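Local atomic coordinates of oxidoreductase (Methanosarcina mazei, PDB entry 3KA7), a protein that binds flavin-adenine dinucleotide and probably acts as an oxidoreductase of the flavin-containing amine oxidoreductase family. Residues Ser344-Gly349 with Leu365-Tyr370. Sequence-based numbering, arbitrary orientation.
Sequences SEIEMG and LLIQSY. With FAD (flavin-adenine dinucleotide), chain B.
Ile-346 on helix 342-356 packs against Ile-367 on strand 362-370 in a small apolar helix-on-sheet contact, where the helix lies over one face of the mixed sheet at its edge strand. The CA atoms of Ile-346 and Ile-367 are 8.3 Å apart, and the two branched side chains cross at a slant. CG2 of Ile-346 meets CD1, the far end of the longer branch of Ile-367, at 3.7 Å. The other arm of Ile-346 lies by the short branch of its partner: CG1 and CD1 of Ile-346 are each 4.1 Å from CG2 of Ile-367. In Ile-346 the CG1 branch runs opposite the carbonyl carbon (chi1 -69°) and CG2 opposite the backbone N, and this spread sends both arms against the strand. CD1 of Ile-346 also lies 4.2 Å from OG of Ser-369, a loose contact. No hydrogen bond joins the two segments.

On the other face of the strand, Tyr-370 meets the cofactor. The dimethyl edge of the flavin points into one face of the Tyr-370 ring, with the two planes nearly perpendicular (about 75°). FAD C8M sits 3.4 Å above the ring plane, offset toward the rim, and FAD C7M is 3.5 Å from CD2 of Tyr-370. Segment 344-349 lies on the opposite side of the strand and makes no contact with the flavin. Backbone hydrogen bonds join strand 362-370 to its antiparallel neighbour 280-288, with a classic beta bulge where Leu-365 and Leu-366 both face Cys-285; Ile-282 of that neighbour touches Ile-367 and Ser-369, while Leu-366 reaches strands 41-44 and 47-50.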
ATOM      1  N   SER A 344      11.944  -9.003  18.639  1.00 16.71           N
ATOM      2  CA  SER A 344      11.082 -10.106  19.046  1.00 16.49           C
ATOM      3  C   SER A 344       9.939 -10.341  18.058  1.00 15.23           C
ATOM      4  O   SER A 344       9.506 -11.476  17.861  1.00 14.41           O
ATOM      5  CB  SER A 344      10.555  -9.915  20.468  1.00 17.15           C
ATOM      6  OG  SER A 344       9.838  -8.715  20.586  1.00 21.47           O
ATOM      7  N   GLU A 345       9.459  -9.267  17.433  1.00 13.75           N
ATOM      8  CA  GLU A 345       8.442  -9.398  16.380  1.00 13.05           C
ATOM      9  C   GLU A 345       8.964 -10.263  15.229  1.00 12.82           C
ATOM     10  O   GLU A 345       8.279 -11.153  14.742  1.00 11.78           O
ATOM     11  CB  GLU A 345       8.007  -8.022  15.868  1.00 13.38           C
ATOM     12  CG  GLU A 345       7.331  -7.156  16.934  1.00 13.34           C
ATOM     13  CD  GLU A 345       5.943  -7.655  17.307  1.00 15.43           C
ATOM     14  OE1 GLU A 345       5.055  -7.666  16.431  1.00 13.66           O
ATOM     15  OE2 GLU A 345       5.728  -8.026  18.487  1.00 15.80           O
ATOM     16  N   ILE A 346      10.188  -9.985  14.807  1.00 13.21           N
ATOM     17  CA  ILE A 346      10.828 -10.746  13.746  1.00 14.34           C
ATOM     18  C   ILE A 346      10.972 -12.214  14.144  1.00 14.64           C
ATOM     19  O   ILE A 346      10.682 -13.126  13.356  1.00 15.04           O
ATOM     20  CB  ILE A 346      12.207 -10.147  13.399  1.00 14.24           C
ATOM     21  CG1 ILE A 346      12.026  -8.791  12.727  1.00 14.87           C
ATOM     22  CG2 ILE A 346      12.981 -11.085  12.491  1.00 15.41           C
ATOM     23  CD1 ILE A 346      13.300  -7.970  12.658  1.00 14.78           C
ATOM     24  N   GLU A 347      11.397 -12.448  15.382  1.00 15.57           N
ATOM     25  CA  GLU A 347      11.547 -13.813  15.877  1.00 16.43           C
ATOM     26  C   GLU A 347      10.241 -14.583  15.711  1.00 15.93           C
ATOM     27  O   GLU A 347      10.242 -15.749  15.328  1.00 15.23           O
ATOM     28  CB  GLU A 347      11.941 -13.822  17.357  1.00 17.44           C
ATOM     29  CG  GLU A 347      13.320 -13.265  17.674  1.00 22.19           C
ATOM     30  CD  GLU A 347      13.516 -13.027  19.178  1.00 27.54           C
ATOM     31  OE1 GLU A 347      12.981 -13.818  19.989  1.00 30.18           O
ATOM     32  OE2 GLU A 347      14.198 -12.047  19.554  1.00 30.78           O
HETATM   33  N   MSE A 348       9.124 -13.931  16.019  1.00 14.98           N
HETATM   34  CA  MSE A 348       7.837 -14.601  15.939  1.00 15.07           C
HETATM   35  C   MSE A 348       7.477 -14.936  14.501  1.00 14.20           C
HETATM   36  O   MSE A 348       6.914 -16.002  14.226  1.00 14.27           O
HETATM   37  CB  MSE A 348       6.757 -13.737  16.576  1.00 15.23           C
HETATM   38  CG  MSE A 348       6.781 -13.791  18.076  1.00 19.20           C
HETATM   39 SE   MSE A 348       5.487 -12.515  18.745  1.00 27.69          SE
HETATM   40  CE  MSE A 348       6.707 -11.222  19.529  1.00 27.62           C
ATOM     41  N   GLY A 349       7.798 -14.028  13.583  1.00 13.64           N
ATOM     42  CA  GLY A 349       7.546 -14.265  12.164  1.00 13.09           C
ATOM     43  C   GLY A 349       8.345 -15.462  11.666  1.00 13.41           C
ATOM     44  O   GLY A 349       7.851 -16.294  10.902  1.00 12.72           O
ATOM     45  N   LEU A 365      16.172 -14.483   2.825  1.00 12.73           N
ATOM     46  CA  LEU A 365      17.033 -13.654   2.004  1.00 12.78           C
ATOM     47  C   LEU A 365      17.284 -12.293   2.643  1.00 12.42           C
ATOM     48  O   LEU A 365      18.425 -11.842   2.741  1.00 13.03           O
ATOM     49  CB  LEU A 365      16.418 -13.497   0.603  1.00 13.35           C
ATOM     50  CG  LEU A 365      17.152 -12.740  -0.506  1.00 14.43           C
ATOM     51  CD1 LEU A 365      18.519 -13.357  -0.835  1.00 15.89           C
ATOM     52  CD2 LEU A 365      16.272 -12.636  -1.759  1.00 15.12           C
ATOM     53  N   LEU A 366      16.211 -11.627   3.067  1.00 11.56           N
ATOM     54  CA  LEU A 366      16.332 -10.292   3.647  1.00 11.12           C
ATOM     55  C   LEU A 366      15.079 -10.011   4.458  1.00 11.07           C
ATOM     56  O   LEU A 366      13.980 -10.393   4.054  1.00 11.16           O
ATOM     57  CB  LEU A 366      16.485  -9.236   2.551  1.00 11.58           C
ATOM     58  CG  LEU A 366      16.818  -7.805   2.999  1.00 11.45           C
ATOM     59  CD1 LEU A 366      18.174  -7.759   3.699  1.00 13.91           C
ATOM     60  CD2 LEU A 366      16.775  -6.837   1.822  1.00 10.91           C
ATOM     61  N   ILE A 367      15.247  -9.350   5.599  1.00 11.12           N
ATOM     62  CA  ILE A 367      14.105  -8.906   6.394  1.00 11.27           C
ATOM     63  C   ILE A 367      14.155  -7.390   6.418  1.00 12.09           C
ATOM     64  O   ILE A 367      15.209  -6.810   6.683  1.00 11.64           O
ATOM     65  CB  ILE A 367      14.200  -9.472   7.818  1.00 11.43           C
ATOM     66  CG1 ILE A 367      14.229 -11.004   7.763  1.00 12.10           C
ATOM     67  CG2 ILE A 367      13.049  -8.956   8.723  1.00 10.36           C
ATOM     68  CD1 ILE A 367      14.484 -11.642   9.122  1.00 13.50           C
ATOM     69  N   GLN A 368      13.036  -6.751   6.081  1.00 12.53           N
ATOM     70  CA  GLN A 368      12.957  -5.289   6.019  1.00 12.91           C
ATOM     71  C   GLN A 368      11.801  -4.785   6.883  1.00 12.91           C
ATOM     72  O   GLN A 368      10.679  -5.269   6.745  1.00 12.58           O
ATOM     73  CB  GLN A 368      12.750  -4.855   4.560  1.00 13.47           C
ATOM     74  CG  GLN A 368      13.889  -5.325   3.612  1.00 15.61           C
ATOM     75  CD  GLN A 368      13.533  -5.250   2.132  1.00 19.53           C
ATOM     76  OE1 GLN A 368      13.979  -4.348   1.417  1.00 23.45           O
ATOM     77  NE2 GLN A 368      12.732  -6.199   1.664  1.00 21.98           N
ATOM     78  N   SER A 369      12.078  -3.822   7.771  1.00 12.06           N
ATOM     79  CA  SER A 369      11.052  -3.298   8.675  1.00 11.89           C
ATOM     80  C   SER A 369      10.644  -1.885   8.273  1.00 10.72           C
ATOM     81  O   SER A 369      11.491  -1.086   7.844  1.00 10.85           O
ATOM     82  CB  SER A 369      11.539  -3.285  10.122  1.00 12.52           C
ATOM     83  OG  SER A 369      11.838  -4.599  10.580  1.00 16.76           O
ATOM     84  N   TYR A 370       9.359  -1.580   8.423  1.00  9.68           N
ATOM     85  CA  TYR A 370       8.823  -0.290   7.991  1.00  8.97           C
ATOM     86  C   TYR A 370       7.960   0.334   9.066  1.00  8.78           C
ATOM     87  O   TYR A 370       7.072  -0.303   9.623  1.00  9.50           O
ATOM     88  CB  TYR A 370       7.981  -0.470   6.724  1.00  8.49           C
ATOM     89  CG  TYR A 370       8.793  -1.019   5.583  1.00  9.05           C
ATOM     90  CD1 TYR A 370       9.340  -0.168   4.627  1.00  9.09           C
ATOM     91  CD2 TYR A 370       9.021  -2.377   5.462  1.00  9.72           C
ATOM     92  CE1 TYR A 370      10.115  -0.659   3.580  1.00 10.79           C
ATOM     93  CE2 TYR A 370       9.789  -2.880   4.415  1.00  9.94           C
ATOM     94  CZ  TYR A 370      10.323  -2.016   3.479  1.00 11.65           C
ATOM     95  OH  TYR A 370      11.075  -2.512   2.446  1.00 10.84           O
TER
HETATM   96  PA  FAD B 500       6.779   7.520  -1.220  1.00  9.21           P
HETATM   97  O1A FAD B 500       6.613   7.838   0.243  1.00 10.01           O
HETATM   98  O2A FAD B 500       7.091   6.084  -1.568  1.00  9.81           O
HETATM   99  O5B FAD B 500       7.926   8.460  -1.835  1.00  7.97           O
HETATM  100  C5B FAD B 500       8.234   9.700  -1.212  1.00  5.76           C
HETATM  101  C4B FAD B 500       9.519  10.163  -1.906  1.00  7.06           C
HETATM  102  O4B FAD B 500       9.910  11.447  -1.463  1.00  8.95           O
HETATM  103  C3B FAD B 500      10.675   9.204  -1.609  1.00  9.09           C
HETATM  104  O3B FAD B 500      11.250   8.734  -2.818  1.00  9.76           O
HETATM  105  C2B FAD B 500      11.661  10.060  -0.812  1.00  9.94           C
HETATM  106  O2B FAD B 500      13.013   9.712  -1.044  1.00 11.67           O
HETATM  107  C1B FAD B 500      11.324  11.470  -1.283  1.00  8.38           C
HETATM  108  N9A FAD B 500      11.625  12.538  -0.321  1.00 11.42           N
HETATM  109  C8A FAD B 500      11.414  12.577   1.042  1.00 11.21           C
HETATM  110  N7A FAD B 500      11.794  13.807   1.494  1.00  9.24           N
HETATM  111  C5A FAD B 500      12.235  14.526   0.426  1.00 11.05           C
HETATM  112  C6A FAD B 500      12.755  15.807   0.303  1.00 11.31           C
HETATM  113  N6A FAD B 500      12.775  16.623   1.352  1.00 10.28           N
HETATM  114  N1A FAD B 500      13.126  16.263  -0.945  1.00 11.04           N
HETATM  115  C2A FAD B 500      13.001  15.465  -2.064  1.00 12.03           C
HETATM  116  N3A FAD B 500      12.491  14.190  -1.940  1.00 11.10           N
HETATM  117  C4A FAD B 500      12.126  13.744  -0.710  1.00 11.07           C
HETATM  118  N1  FAD B 500       1.166  -1.022  -1.888  1.00 11.04           N
HETATM  119  C2  FAD B 500       0.480  -1.758  -2.838  1.00 13.56           C
HETATM  120  O2  FAD B 500      -0.329  -1.194  -3.587  1.00 12.33           O
HETATM  121  N3  FAD B 500       0.690  -3.126  -2.918  1.00 13.03           N
HETATM  122  C4  FAD B 500       1.573  -3.760  -2.061  1.00 14.43           C
HETATM  123  O4  FAD B 500       1.764  -4.974  -2.127  1.00 16.98           O
HETATM  124  C4X FAD B 500       2.257  -3.024  -1.104  1.00 12.76           C
HETATM  125  N5  FAD B 500       3.128  -3.656  -0.228  1.00 13.49           N
HETATM  126  C5X FAD B 500       3.814  -2.904   0.710  1.00 12.24           C
HETATM  127  C6  FAD B 500       4.706  -3.521   1.587  1.00 14.64           C
HETATM  128  C7  FAD B 500       5.412  -2.767   2.517  1.00 13.95           C
HETATM  129  C7M FAD B 500       6.367  -3.463   3.454  1.00 15.35           C
HETATM  130  C8  FAD B 500       5.212  -1.394   2.566  1.00 12.91           C
HETATM  131  C8M FAD B 500       5.948  -0.545   3.562  1.00 15.59           C
HETATM  132  C9  FAD B 500       4.314  -0.774   1.701  1.00 11.82           C
HETATM  133  C9A FAD B 500       3.616  -1.529   0.764  1.00 11.14           C
HETATM  134  N10 FAD B 500       2.721  -0.913  -0.101  1.00 10.60           N
HETATM  135  C10 FAD B 500       2.049  -1.652  -1.035  1.00 11.21           C
HETATM  136  C1' FAD B 500       2.419   0.546  -0.000  1.00  7.30           C
HETATM  137  C2' FAD B 500       3.221   1.291  -1.074  1.00  8.89           C
HETATM  138  O2' FAD B 500       4.566   0.821  -1.074  1.00  9.31           O
HETATM  139  C3' FAD B 500       3.174   2.788  -0.780  1.00  9.53           C
HETATM  140  O3' FAD B 500       1.833   3.165  -0.489  1.00  9.56           O
HETATM  141  C4' FAD B 500       3.674   3.694  -1.901  1.00  8.47           C
HETATM  142  O4' FAD B 500       4.919   3.268  -2.416  1.00  8.97           O
HETATM  143  C5' FAD B 500       3.861   5.080  -1.292  1.00  8.81           C
HETATM  144  O5' FAD B 500       4.025   5.985  -2.356  1.00  7.02           O
HETATM  145  P   FAD B 500       3.991   7.549  -2.087  1.00  9.21           P
HETATM  146  O1P FAD B 500       3.341   8.230  -3.266  1.00  8.46           O
HETATM  147  O2P FAD B 500       3.384   7.886  -0.739  1.00  8.08           O
HETATM  148  O3P FAD B 500       5.522   8.044  -2.082  1.00 10.29           O